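PDB 6WPN: substrate-binding protein, which probably binds a sugar or oligosaccharide in the periplasm of a marine cyanobacterium and delivers it for import across the inner membrane. Local coordinates for residues 354-357 / 361-364; 333-338 / 366-371; 252-257 / 265-270; 346-351 / 374-379. All blocks are in the same frame, centred on the assembly; numbering follows the deposited sequence. Where two conformers were deposited one is given.

Interaction 1 (354-357 / 361-364)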
loop_
_atom_site.group_PDB
_atom_site.type_symbol
_atom_site.label_atom_id
_atom_site.label_comp_id
_atom_site.label_asym_id
_atom_site.label_seq_id
_atom_site.Cartn_x
_atom_site.Cartn_y
_atom_site.Cartn_z
ATOM N N GLU A 354 -21.472 -5.392 15.244
ATOM C CA GLU A 354 -22.287 -5.261 14.048
ATOM C C GLU A 354 -23.092 -6.537 13.836
ATOM O O GLU A 354 -22.587 -7.646 14.025
ATOM C CB GLU A 354 -21.407 -4.971 12.830
ATOM C CG GLU A 354 -22.149 -5.033 11.509
ATOM C CD GLU A 354 -21.246 -4.823 10.309
ATOM O OE1 GLU A 354 -20.095 -4.374 10.491
ATOM O OE2 GLU A 354 -21.688 -5.123 9.180
ATOM N N GLN A 355 -24.358 -6.373 13.447
ATOM C CA GLN A 355 -25.259 -7.491 13.182
ATOM C C GLN A 355 -25.565 -7.493 11.692
ATOM O O GLN A 355 -26.554 -6.885 11.256
ATOM C CB GLN A 355 -26.544 -7.349 14.000
ATOM C CG GLN A 355 -26.300 -7.211 15.491
ATOM C CD GLN A 355 -25.640 -8.430 16.095
ATOM O OE1 GLN A 355 -25.892 -9.558 15.672
ATOM N NE2 GLN A 355 -24.764 -8.208 17.066
ATOM N N PRO A 356 -24.771 -8.178 10.871
ATOM C CA PRO A 356 -25.010 -8.134 9.425
ATOM C C PRO A 356 -26.335 -8.788 9.080
ATOM O O PRO A 356 -26.740 -9.776 9.695
ATOM C CB PRO A 356 -23.826 -8.916 8.846
ATOM C CG PRO A 356 -23.403 -9.823 9.958
ATOM C CD PRO A 356 -23.636 -9.050 11.221
ATOM N N SER A 357 -27.015 -8.217 8.091
ATOM C CA SER A 357 -28.340 -8.692 7.725
ATOM C C SER A 357 -28.313 -9.814 6.697
ATOM O O SER A 357 -29.317 -10.515 6.543
ATOM C CB SER A 357 -29.187 -7.527 7.205
ATOM O OG SER A 357 -28.770 -7.129 5.914
ATOM N N GLU A 361 -22.938 -8.867 3.835
ATOM C CA GLU A 361 -22.487 -7.937 4.863
ATOM C C GLU A 361 -21.628 -8.635 5.906
ATOM O O GLU A 361 -20.686 -8.036 6.436
ATOM C CB GLU A 361 -23.685 -7.269 5.535
ATOM C CG GLU A 361 -24.416 -6.268 4.661
ATOM C CD GLU A 361 -25.539 -5.573 5.406
ATOM O OE1 GLU A 361 -25.444 -5.454 6.649
ATOM O OE2 GLU A 361 -26.517 -5.147 4.754
ATOM N N ALA A 362 -21.938 -9.898 6.212
ATOM C CA ALA A 362 -21.127 -10.654 7.160
ATOM C C ALA A 362 -19.721 -10.876 6.620
ATOM O O ALA A 362 -18.738 -10.752 7.361
ATOM C CB ALA A 362 -21.804 -11.985 7.486
ATOM N N GLN A 363 -19.608 -11.199 5.329
ATOM C CA GLN A 363 -18.298 -11.347 4.706
ATOM C C GLN A 363 -17.497 -10.051 4.783
ATOM O O GLN A 363 -16.307 -10.066 5.121
ATOM C CB GLN A 363 -18.466 -11.792 3.254
ATOM C CG GLN A 363 -17.173 -12.139 2.545
ATOM C CD GLN A 363 -17.415 -12.594 1.123
ATOM O OE1 GLN A 363 -18.126 -11.935 0.364
ATOM N NE2 GLN A 363 -16.847 -13.738 0.759
ATOM N N ILE A 364 -18.137 -8.916 4.477
ATOM C CA ILE A 364 -17.446 -7.627 4.524
ATOM C C ILE A 364 -17.026 -7.305 5.950
ATOM O O ILE A 364 -15.944 -6.756 6.192
ATOM C CB ILE A 364 -18.339 -6.513 3.941
ATOM C CG1 ILE A 364 -18.582 -6.738 2.448
ATOM C CG2 ILE A 364 -17.727 -5.144 4.195
ATOM C CD1 ILE A 364 -17.323 -6.952 1.650
#
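The carboxylate of Glu361 is gripped by Ser357 at both of its oxygens, though weakly. Ser357 OG donates to Glu361 OE2 at 3.2 Å, while the backbone Ser357 N reaches Glu361 OE1 over 3.5 Å, nearly straight at 172°. Beyond CG, the side chain of Glu361 runs extended from the first turn of helix 359-374, back toward the loop that leads into that helix. Its CG sits beside its own backbone N and anti to the carbonyl carbon (chi1 -71°), which carries the acid across to the serine. The backbone N of Glu361 is itself taken by Asn358 OD1, so both ends of this residue are tied to the residues that precede the helix. Next to the polar pair, the Pro356 ring leans on the helix. Its CB lies 3.4 Å from Ala362 N and 3.7 Å from Glu361 CB, and its CG meets the methyl CB of Ala362, also at 3.7 Å. Glu354 comes in from the other end of the loop with an extended chain, bringing its OE2 to 4.5 Å from Glu361 OE1. Two weak bonds to one carboxylate and the packing of a proline thus join the loop to the first turn of the helix, beside a second acid whose repulsion, if both are charged, may be offset by Arg365, which Glu354 and Pro356 both touch.

Interaction 2 (333-338 / 366-371)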
loop_
_atom_site.group_PDB
_atom_site.type_symbol
_atom_site.label_atom_id
_atom_site.label_comp_id
_atom_site.label_asym_id
_atom_site.label_seq_id
_atom_site.Cartn_x
_atom_site.Cartn_y
_atom_site.Cartn_z
ATOM N N GLU A 333 -17.140 4.265 5.022
ATOM C CA GLU A 333 -17.474 4.312 3.603
ATOM C C GLU A 333 -16.411 3.631 2.754
ATOM O O GLU A 333 -16.733 2.968 1.763
ATOM C CB GLU A 333 -17.676 5.763 3.160
ATOM C CG GLU A 333 -18.902 6.421 3.787
ATOM C CD GLU A 333 -19.060 7.884 3.402
ATOM O OE1 GLU A 333 -18.124 8.457 2.800
ATOM O OE2 GLU A 333 -20.127 8.462 3.707
ATOM N N ALA A 334 -15.144 3.757 3.140
ATOM C CA ALA A 334 -14.057 3.149 2.386
ATOM C C ALA A 334 -13.675 1.767 2.890
ATOM O O ALA A 334 -12.899 1.081 2.216
ATOM C CB ALA A 334 -12.818 4.052 2.411
ATOM N N ARG A 335 -14.216 1.332 4.029
ATOM C CA ARG A 335 -13.866 0.040 4.614
ATOM C C ARG A 335 -12.352 -0.034 4.793
ATOM O O ARG A 335 -11.676 -0.977 4.376
ATOM C CB ARG A 335 -14.424 -1.101 3.760
ATOM C CG ARG A 335 -15.890 -0.848 3.397
ATOM C CD ARG A 335 -16.548 -1.990 2.658
ATOM N NE ARG A 335 -17.998 -1.804 2.600
ATOM C CZ ARG A 335 -18.632 -1.122 1.651
ATOM N NH1 ARG A 335 -17.950 -0.558 0.666
ATOM N NH2 ARG A 335 -19.952 -1.003 1.689
ATOM N N VAL A 336 -11.827 1.019 5.416
ATOM C CA VAL A 336 -10.404 1.256 5.574
ATOM C C VAL A 336 -10.115 1.498 7.054
ATOM O O VAL A 336 -11.024 1.685 7.862
ATOM C CB VAL A 336 -9.967 2.452 4.695
ATOM C CG1 VAL A 336 -8.502 2.832 4.908
ATOM C CG2 VAL A 336 -10.303 2.211 3.257
ATOM N N LEU A 337 -8.828 1.484 7.408
ATOM C CA LEU A 337 -8.571 1.738 8.820
ATOM C C LEU A 337 -8.126 3.180 9.034
ATOM O O LEU A 337 -7.355 3.718 8.233
ATOM C CB LEU A 337 -7.487 0.798 9.347
ATOM C CG LEU A 337 -7.834 -0.687 9.289
ATOM C CD1 LEU A 337 -6.648 -1.538 9.702
ATOM C CD2 LEU A 337 -9.023 -0.972 10.186
ATOM N N PRO A 338 -8.583 3.842 10.090
ATOM C CA PRO A 338 -8.143 5.213 10.352
ATOM C C PRO A 338 -6.904 5.245 11.236
ATOM O O PRO A 338 -6.546 4.268 11.900
ATOM C CB PRO A 338 -9.348 5.827 11.075
ATOM C CG PRO A 338 -9.932 4.664 11.831
ATOM C CD PRO A 338 -9.661 3.421 11.004
ATOM N N ASP A 366 -16.341 -9.567 8.267
ATOM C CA ASP A 366 -15.224 -10.460 8.569
ATOM C C ASP A 366 -13.909 -9.909 8.035
ATOM O O ASP A 366 -12.865 -10.024 8.691
ATOM C CB ASP A 366 -15.467 -11.853 7.983
ATOM C CG ASP A 366 -16.672 -12.553 8.586
ATOM O OD1 ASP A 366 -17.078 -12.198 9.718
ATOM O OD2 ASP A 366 -17.204 -13.476 7.925
ATOM N N ALA A 367 -13.933 -9.326 6.835
ATOM C CA ALA A 367 -12.703 -8.805 6.254
ATOM C C ALA A 367 -12.226 -7.566 7.000
ATOM O O ALA A 367 -11.044 -7.455 7.341
ATOM C CB ALA A 367 -12.916 -8.505 4.772
ATOM N N ARG A 368 -13.138 -6.630 7.284
ATOM C CA ARG A 368 -12.737 -5.413 7.987
ATOM C C ARG A 368 -12.214 -5.729 9.384
ATOM O O ARG A 368 -11.258 -5.102 9.855
ATOM C CB ARG A 368 -13.908 -4.433 8.077
ATOM C CG ARG A 368 -14.401 -3.883 6.753
ATOM C CD ARG A 368 -15.602 -2.987 6.979
ATOM N NE ARG A 368 -15.241 -1.839 7.806
ATOM C CZ ARG A 368 -16.112 -1.071 8.449
ATOM N NH1 ARG A 368 -17.413 -1.326 8.376
ATOM N NH2 ARG A 368 -15.676 -0.053 9.179
ATOM N N LEU A 369 -12.821 -6.709 10.053
ATOM C CA LEU A 369 -12.383 -7.073 11.395
ATOM C C LEU A 369 -11.013 -7.734 11.366
ATOM O O LEU A 369 -10.193 -7.517 12.265
ATOM C CB LEU A 369 -13.407 -8.001 12.043
ATOM C CG LEU A 369 -13.254 -8.237 13.542
ATOM C CD1 LEU A 369 -13.285 -6.913 14.275
ATOM C CD2 LEU A 369 -14.359 -9.153 14.031
ATOM N N LEU A 370 -10.751 -8.554 10.347
ATOM C CA LEU A 370 -9.437 -9.172 10.231
ATOM C C LEU A 370 -8.359 -8.127 9.950
ATOM O O LEU A 370 -7.249 -8.213 10.486
ATOM C CB LEU A 370 -9.473 -10.244 9.144
ATOM C CG LEU A 370 -8.333 -11.257 9.116
ATOM C CD1 LEU A 370 -8.031 -11.740 10.519
ATOM C CD2 LEU A 370 -8.728 -12.432 8.230
ATOM N N SER A 371 -8.673 -7.120 9.128
ATOM C CA SER A 371 -7.726 -6.027 8.904
ATOM C C SER A 371 -7.432 -5.268 10.193
ATOM O O SER A 371 -6.273 -4.943 10.480
ATOM C CB SER A 371 -8.253 -5.068 7.836
ATOM O OG SER A 371 -8.217 -5.657 6.550
HETATM O O HOH W 1 -13.135 -0.512 8.158
#
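The Schellman motif that ends helix 324-334 presents Arg335 to Arg368 of helix 359-374. Arg335, with positive phi, is the C-prime residue: its N bonds back to Arg332 O, and Val336 N bonds to Ala331 O, turning the chain out of the helix and into the short strand 337-338. The two arginines meet through their aliphatic parts. Arg335 CB rests 3.9 Å from Arg368 CD and 4.1 Å from Arg368 CG. The side chains cross at about a right angle, and their guanidinium planes stand 86° apart. Arg335 stays extended from CG to NE and leads away, so that its NH1 forms a salt bridge with Glu266; Arg368 instead bends at chi3 (62°), which brings its NE to 4.0 Å from Arg335 CA. A water lies in plane at the edge of the Arg368 guanidinium. It accepts from Arg368 NE, at a length of 2.5 Å that is short enough to be doubtful, and donates to Val336 O at 3.1 Å. One turn after Arg368, Ser371 O receives Leu337 CD1 at 3.5 Å. Ser371 OG is bonded to Val143 O, while Leu337 pairs through its backbone with Leu141, fixing both residues to strand 137-149. Two like charges are thus kept apart, with Arg335 NE 5.8 Å from Arg368 NH1, while their stems pack together; Glu266 probably offsets the charge of Arg335, which also lies close to Arg269, and the water, if correctly placed, would link Arg368 to the backbone after the motif.

Interaction 3 (252-257 / 265-270)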
loop_
_atom_site.group_PDB
_atom_site.type_symbol
_atom_site.label_atom_id
_atom_site.label_comp_id
_atom_site.label_asym_id
_atom_site.label_seq_id
_atom_site.Cartn_x
_atom_site.Cartn_y
_atom_site.Cartn_z
ATOM N N LEU A 252 -8.214 -11.730 -12.786
ATOM C CA LEU A 252 -8.101 -13.183 -12.741
ATOM C C LEU A 252 -8.897 -13.759 -11.577
ATOM O O LEU A 252 -9.508 -14.828 -11.704
ATOM C CB LEU A 252 -6.631 -13.604 -12.648
ATOM C CG LEU A 252 -5.750 -13.455 -13.895
ATOM C CD1 LEU A 252 -4.322 -13.848 -13.574
ATOM C CD2 LEU A 252 -6.276 -14.285 -15.063
ATOM N N TYR A 253 -8.904 -13.066 -10.437
ATOM C CA TYR A 253 -9.663 -13.560 -9.296
ATOM C C TYR A 253 -11.162 -13.520 -9.573
ATOM O O TYR A 253 -11.882 -14.480 -9.264
ATOM C CB TYR A 253 -9.319 -12.760 -8.039
ATOM C CG TYR A 253 -9.867 -13.392 -6.784
ATOM C CD1 TYR A 253 -9.157 -14.390 -6.128
ATOM C CD2 TYR A 253 -11.094 -13.004 -6.257
ATOM C CE1 TYR A 253 -9.647 -14.981 -4.981
ATOM C CE2 TYR A 253 -11.591 -13.588 -5.109
ATOM C CZ TYR A 253 -10.865 -14.578 -4.478
ATOM O OH TYR A 253 -11.352 -15.169 -3.340
ATOM N N GLN A 254 -11.652 -12.426 -10.165
ATOM C CA GLN A 254 -13.075 -12.329 -10.467
ATOM C C GLN A 254 -13.510 -13.331 -11.524
ATOM O O GLN A 254 -14.705 -13.615 -11.642
ATOM C CB GLN A 254 -13.427 -10.912 -10.927
ATOM C CG GLN A 254 -13.205 -9.838 -9.873
ATOM C CD GLN A 254 -13.675 -8.469 -10.327
ATOM O OE1 GLN A 254 -13.998 -8.268 -11.498
ATOM N NE2 GLN A 254 -13.709 -7.518 -9.402
ATOM N N SER A 255 -12.573 -13.879 -12.287
ATOM C CA SER A 255 -12.882 -14.911 -13.261
ATOM C C SER A 255 -12.781 -16.311 -12.679
ATOM O O SER A 255 -13.077 -17.283 -13.383
ATOM C CB SER A 255 -11.945 -14.798 -14.469
ATOM O OG SER A 255 -12.006 -13.505 -15.039
ATOM N N GLY A 256 -12.372 -16.440 -11.421
ATOM C CA GLY A 256 -12.157 -17.754 -10.856
ATOM C C GLY A 256 -10.875 -18.415 -11.299
ATOM O O GLY A 256 -10.763 -19.640 -11.210
ATOM N N GLU A 257 -9.902 -17.643 -11.786
ATOM C CA GLU A 257 -8.640 -18.180 -12.272
ATOM C C GLU A 257 -7.481 -17.948 -11.312
ATOM O O GLU A 257 -6.353 -18.350 -11.616
ATOM C CB GLU A 257 -8.307 -17.585 -13.644
ATOM C CG GLU A 257 -9.083 -18.213 -14.791
ATOM C CD GLU A 257 -8.657 -19.648 -15.068
ATOM O OE1 GLU A 257 -7.447 -19.946 -14.940
ATOM O OE2 GLU A 257 -9.533 -20.479 -15.409
ATOM N N ALA A 265 -10.606 -5.134 2.221
ATOM C CA ALA A 265 -12.043 -5.337 2.383
ATOM C C ALA A 265 -12.854 -4.553 1.359
ATOM O O ALA A 265 -13.934 -5.011 0.952
ATOM C CB ALA A 265 -12.473 -4.941 3.796
ATOM N N GLU A 266 -12.372 -3.370 0.948
ATOM C CA GLU A 266 -13.175 -2.538 0.057
ATOM C C GLU A 266 -13.332 -3.190 -1.306
ATOM O O GLU A 266 -14.411 -3.130 -1.914
ATOM C CB GLU A 266 -12.535 -1.163 -0.098
ATOM C CG GLU A 266 -13.196 -0.243 -1.121
ATOM C CD GLU A 266 -14.550 0.302 -0.673
ATOM O OE1 GLU A 266 -15.019 -0.069 0.425
ATOM O OE2 GLU A 266 -15.149 1.114 -1.415
ATOM N N PHE A 267 -12.275 -3.821 -1.804
ATOM C CA PHE A 267 -12.401 -4.504 -3.075
ATOM C C PHE A 267 -13.303 -5.727 -2.982
ATOM O O PHE A 267 -13.854 -6.160 -4.000
ATOM C CB PHE A 267 -11.027 -4.905 -3.594
ATOM C CG PHE A 267 -11.083 -5.573 -4.913
ATOM C CD1 PHE A 267 -11.579 -4.895 -6.012
ATOM C CD2 PHE A 267 -10.679 -6.885 -5.060
ATOM C CE1 PHE A 267 -11.657 -5.507 -7.238
ATOM C CE2 PHE A 267 -10.747 -7.502 -6.291
ATOM C CZ PHE A 267 -11.246 -6.817 -7.374
ATOM N N LEU A 268 -13.485 -6.276 -1.780
ATOM C CA LEU A 268 -14.372 -7.421 -1.622
ATOM C C LEU A 268 -15.814 -7.069 -1.969
ATOM O O LEU A 268 -16.544 -7.917 -2.494
ATOM C CB LEU A 268 -14.261 -7.973 -0.199
ATOM C CG LEU A 268 -14.944 -9.302 0.132
ATOM C CD1 LEU A 268 -14.710 -10.349 -0.952
ATOM C CD2 LEU A 268 -14.450 -9.804 1.480
ATOM N N ARG A 269 -16.244 -5.832 -1.700
ATOM C CA ARG A 269 -17.620 -5.457 -2.020
ATOM C C ARG A 269 -17.833 -5.366 -3.527
ATOM O O ARG A 269 -18.911 -5.712 -4.027
ATOM C CB ARG A 269 -17.989 -4.135 -1.343
ATOM C CG ARG A 269 -19.436 -3.689 -1.587
ATOM C CD ARG A 269 -20.452 -4.479 -0.747
ATOM N NE ARG A 269 -20.575 -3.962 0.618
ATOM C CZ ARG A 269 -21.360 -4.484 1.557
ATOM N NH1 ARG A 269 -22.102 -5.552 1.294
ATOM N NH2 ARG A 269 -21.400 -3.939 2.767
ATOM N N SER A 270 -16.825 -4.906 -4.273
ATOM C CA SER A 270 -16.960 -4.876 -5.725
ATOM C C SER A 270 -16.893 -6.277 -6.316
ATOM O O SER A 270 -17.523 -6.543 -7.345
ATOM C CB SER A 270 -15.897 -3.968 -6.346
ATOM O OG SER A 270 -14.603 -4.343 -5.928
#
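Phe267, in the first turn of helix 265-274, carries the contact by bringing the end of its ring up to the amide of Gln254, which lies in the last turn of helix 246-254, just before the Schellman motif at Gly256 that closes it. With CG anti to its own N (chi1 -178°), the phenyl group is thrown toward the other helix. Its CZ lies 3.3 Å from Gln254 NE2, and its CE1 3.6 Å from the same nitrogen. Amide and ring planes are nearly parallel, 4° apart, and the nitrogen stands oblique to the ring. The glutamine reaches across on an extended chain and also touches Ile271 and Asn274, further along helix 265-274. Ser270 folds its hydroxyl back along its own helix: OG donates to Phe267 O at 2.8 Å, with the donor tilted 29° from the carbonyl plane. The backbone Ser270 O, 4.4 Å from Gln254 NE2, accepts instead from Thr273 OG1. Strand 260-263 joins the two helices in the chain, and its Leu261 touches both Phe267 and Tyr253. Between the two segments themselves, then, a polar amide nitrogen meets aromatic carbon, in van der Waals contact and without a hydrogen bond.

Interaction 4 (346-351 / 374-379)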
loop_
_atom_site.group_PDB
_atom_site.type_symbol
_atom_site.label_atom_id
_atom_site.label_comp_id
_atom_site.label_asym_id
_atom_site.label_seq_id
_atom_site.Cartn_x
_atom_site.Cartn_y
_atom_site.Cartn_z
ATOM N N ALA A 346 -13.641 3.593 17.675
ATOM C CA ALA A 346 -15.048 3.583 17.290
ATOM C C ALA A 346 -15.311 2.555 16.197
ATOM O O ALA A 346 -16.341 1.869 16.219
ATOM C CB ALA A 346 -15.490 4.974 16.839
ATOM N N ILE A 347 -14.402 2.444 15.222
ATOM C CA ILE A 347 -14.594 1.479 14.145
ATOM C C ILE A 347 -14.448 0.055 14.669
ATOM O O ILE A 347 -15.241 -0.831 14.324
ATOM C CB ILE A 347 -13.621 1.759 12.986
ATOM C CG1 ILE A 347 -14.013 3.048 12.269
ATOM C CG2 ILE A 347 -13.640 0.606 11.989
ATOM C CD1 ILE A 347 -15.396 3.009 11.690
ATOM N N ARG A 348 -13.427 -0.193 15.494
ATOM C CA ARG A 348 -13.279 -1.511 16.104
ATOM C C ARG A 348 -14.514 -1.878 16.916
ATOM O O ARG A 348 -14.952 -3.035 16.908
ATOM C CB ARG A 348 -12.035 -1.549 16.992
ATOM C CG ARG A 348 -10.715 -1.587 16.247
ATOM C CD ARG A 348 -9.561 -1.525 17.231
ATOM N NE ARG A 348 -8.260 -1.518 16.571
ATOM C CZ ARG A 348 -7.525 -2.605 16.363
ATOM N NH1 ARG A 348 -7.968 -3.789 16.764
ATOM N NH2 ARG A 348 -6.351 -2.510 15.753
ATOM N N ALA A 349 -15.090 -0.902 17.620
ATOM C CA ALA A 349 -16.267 -1.173 18.437
ATOM C C ALA A 349 -17.479 -1.489 17.571
ATOM O O ALA A 349 -18.252 -2.397 17.889
ATOM C CB ALA A 349 -16.556 0.016 19.351
ATOM N N GLU A 350 -17.664 -0.747 16.478
ATOM C CA GLU A 350 -18.795 -1.010 15.594
ATOM C C GLU A 350 -18.689 -2.390 14.962
ATOM O O GLU A 350 -19.696 -3.091 14.807
ATOM C CB GLU A 350 -18.892 0.081 14.529
ATOM C CG GLU A 350 -19.310 1.426 15.105
ATOM C CD GLU A 350 -19.025 2.590 14.175
ATOM O OE1 GLU A 350 -18.624 2.351 13.014
ATOM O OE2 GLU A 350 -19.202 3.751 14.611
ATOM N N LEU A 351 -17.472 -2.815 14.625
ATOM C CA LEU A 351 -17.299 -4.122 14.003
ATOM C C LEU A 351 -17.600 -5.250 14.986
ATOM O O LEU A 351 -18.188 -6.268 14.605
ATOM C CB LEU A 351 -15.879 -4.257 13.454
ATOM C CG LEU A 351 -15.592 -3.359 12.255
ATOM C CD1 LEU A 351 -14.107 -3.376 11.888
ATOM C CD2 LEU A 351 -16.455 -3.782 11.075
ATOM N N THR A 374 -5.193 -7.426 12.372
ATOM C CA THR A 374 -3.852 -7.559 11.805
ATOM C C THR A 374 -3.014 -6.303 12.026
ATOM O O THR A 374 -1.783 -6.388 12.122
ATOM C CB THR A 374 -3.947 -7.883 10.312
ATOM O OG1 THR A 374 -4.772 -9.037 10.128
ATOM C CG2 THR A 374 -2.579 -8.178 9.733
ATOM N N LEU A 375 -3.662 -5.138 12.114
ATOM C CA LEU A 375 -2.947 -3.878 12.305
ATOM C C LEU A 375 -2.052 -3.892 13.541
ATOM O O LEU A 375 -1.001 -3.240 13.547
ATOM C CB LEU A 375 -3.947 -2.724 12.393
ATOM C CG LEU A 375 -3.337 -1.357 12.669
ATOM C CD1 LEU A 375 -2.425 -0.980 11.517
ATOM C CD2 LEU A 375 -4.432 -0.318 12.870
ATOM N N ASN A 376 -2.419 -4.648 14.578
ATOM C CA ASN A 376 -1.611 -4.666 15.793
ATOM C C ASN A 376 -0.255 -5.319 15.570
ATOM O O ASN A 376 0.664 -5.099 16.366
ATOM C CB ASN A 376 -2.349 -5.396 16.916
ATOM C CG ASN A 376 -3.593 -4.662 17.366
ATOM O OD1 ASN A 376 -4.680 -5.241 17.436
ATOM N ND2 ASN A 376 -3.444 -3.378 17.674
ATOM N N THR A 377 -0.102 -6.085 14.494
ATOM C CA THR A 377 1.135 -6.790 14.197
ATOM C C THR A 377 1.754 -6.327 12.892
ATOM O O THR A 377 2.823 -6.822 12.520
ATOM C CB THR A 377 0.917 -8.309 14.141
ATOM O OG1 THR A 377 -0.066 -8.625 13.146
ATOM C CG2 THR A 377 0.470 -8.828 15.498
ATOM N N ALA A 378 1.103 -5.425 12.170
ATOM C CA ALA A 378 1.623 -4.984 10.889
ATOM C C ALA A 378 2.469 -3.728 11.057
ATOM O O ALA A 378 2.227 -2.894 11.934
ATOM C CB ALA A 378 0.476 -4.717 9.915
ATOM N N ARG A 379 3.482 -3.615 10.201
ATOM C CA ARG A 379 4.413 -2.500 10.165
ATOM C C ARG A 379 4.516 -1.998 8.731
ATOM O O ARG A 379 4.034 -2.633 7.789
ATOM C CB ARG A 379 5.804 -2.907 10.674
ATOM C CG ARG A 379 6.067 -2.708 12.171
ATOM C CD ARG A 379 5.199 -3.623 13.032
ATOM N NE ARG A 379 5.611 -3.649 14.436
ATOM C CZ ARG A 379 6.243 -4.677 15.002
ATOM N NH1 ARG A 379 6.529 -5.757 14.283
ATOM N NH2 ARG A 379 6.587 -4.633 16.285
#
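Arg348 reaches from helix 341-352 to Leu375 and Asn376, in the turn that links helix 359-374 to 378-379, a short, weakly bonded strand paired in parallel with 295-303 in the mixed sheet of this solute-binding fold. Along the helix, Ile347 comes first and faces inward, onto Ala331, Arg332 and Arg368. The Arg348 side chain that follows is extended from CG to NE, with CG anti to the carbonyl carbon (chi1 -73°), and so crosses most of the gap between the two backbones. Two conformers were modelled for this arginine, so the details at its tip are doubtful. In the one described, NH2 of Arg348 lies 4.1 Å from Leu375 CD2, which sits at the guanidinium edge, near its plane. Asn376 comes from the opposite direction, its amide plane 27° from that of the guanidinium; Arg348 NH2 is 3.6 Å from Asn376 ND2 and equally far from Asn376 OD1. These separations are long for hydrogen bonds, and the approach amounts to loose polar packing at the surface. Further along the helix, Glu350 turns to a salt bridge with Arg332, while Leu351 packs on Arg368 and Leu369 of helix 359-374. Leu375 in turn touches Leu141 and Val143 of strand 137-149, so the arginine ends beside a leucine that packs on the sheet. The turn that carries this leucine and asparagine is closed by a carbonyl with two donors: Thr374 O takes Thr377 N at 2.9 Å and Thr377 OG1 at 3.0 Å, both from the same face of its plane.

In the fold
Interaction 2 is the most deeply placed of the four, with buried Leu337 and Ser371 near the sheet; interactions 1, 3 and 4 are surface contacts. Helix 359-374 unites interactions 1 and 2, which touch where Ile364 packs on Arg335. Helix 265-274 of interaction 3 packs against that helix and joins interaction 2 through the Glu266 to Arg335 salt bridge. Interactions 2 and 4 interlock, since Arg368 lies against Ile347 and Leu351, and Leu337 against Leu375. Chemistry follows place: aliphatic stems and a leucine at the partly buried contact, weak carboxylate bonds and a proline at the surface, and side-chain amides without hydrogen bonds across the contact at 252-257 / 265-270 and 346-351 / 374-379.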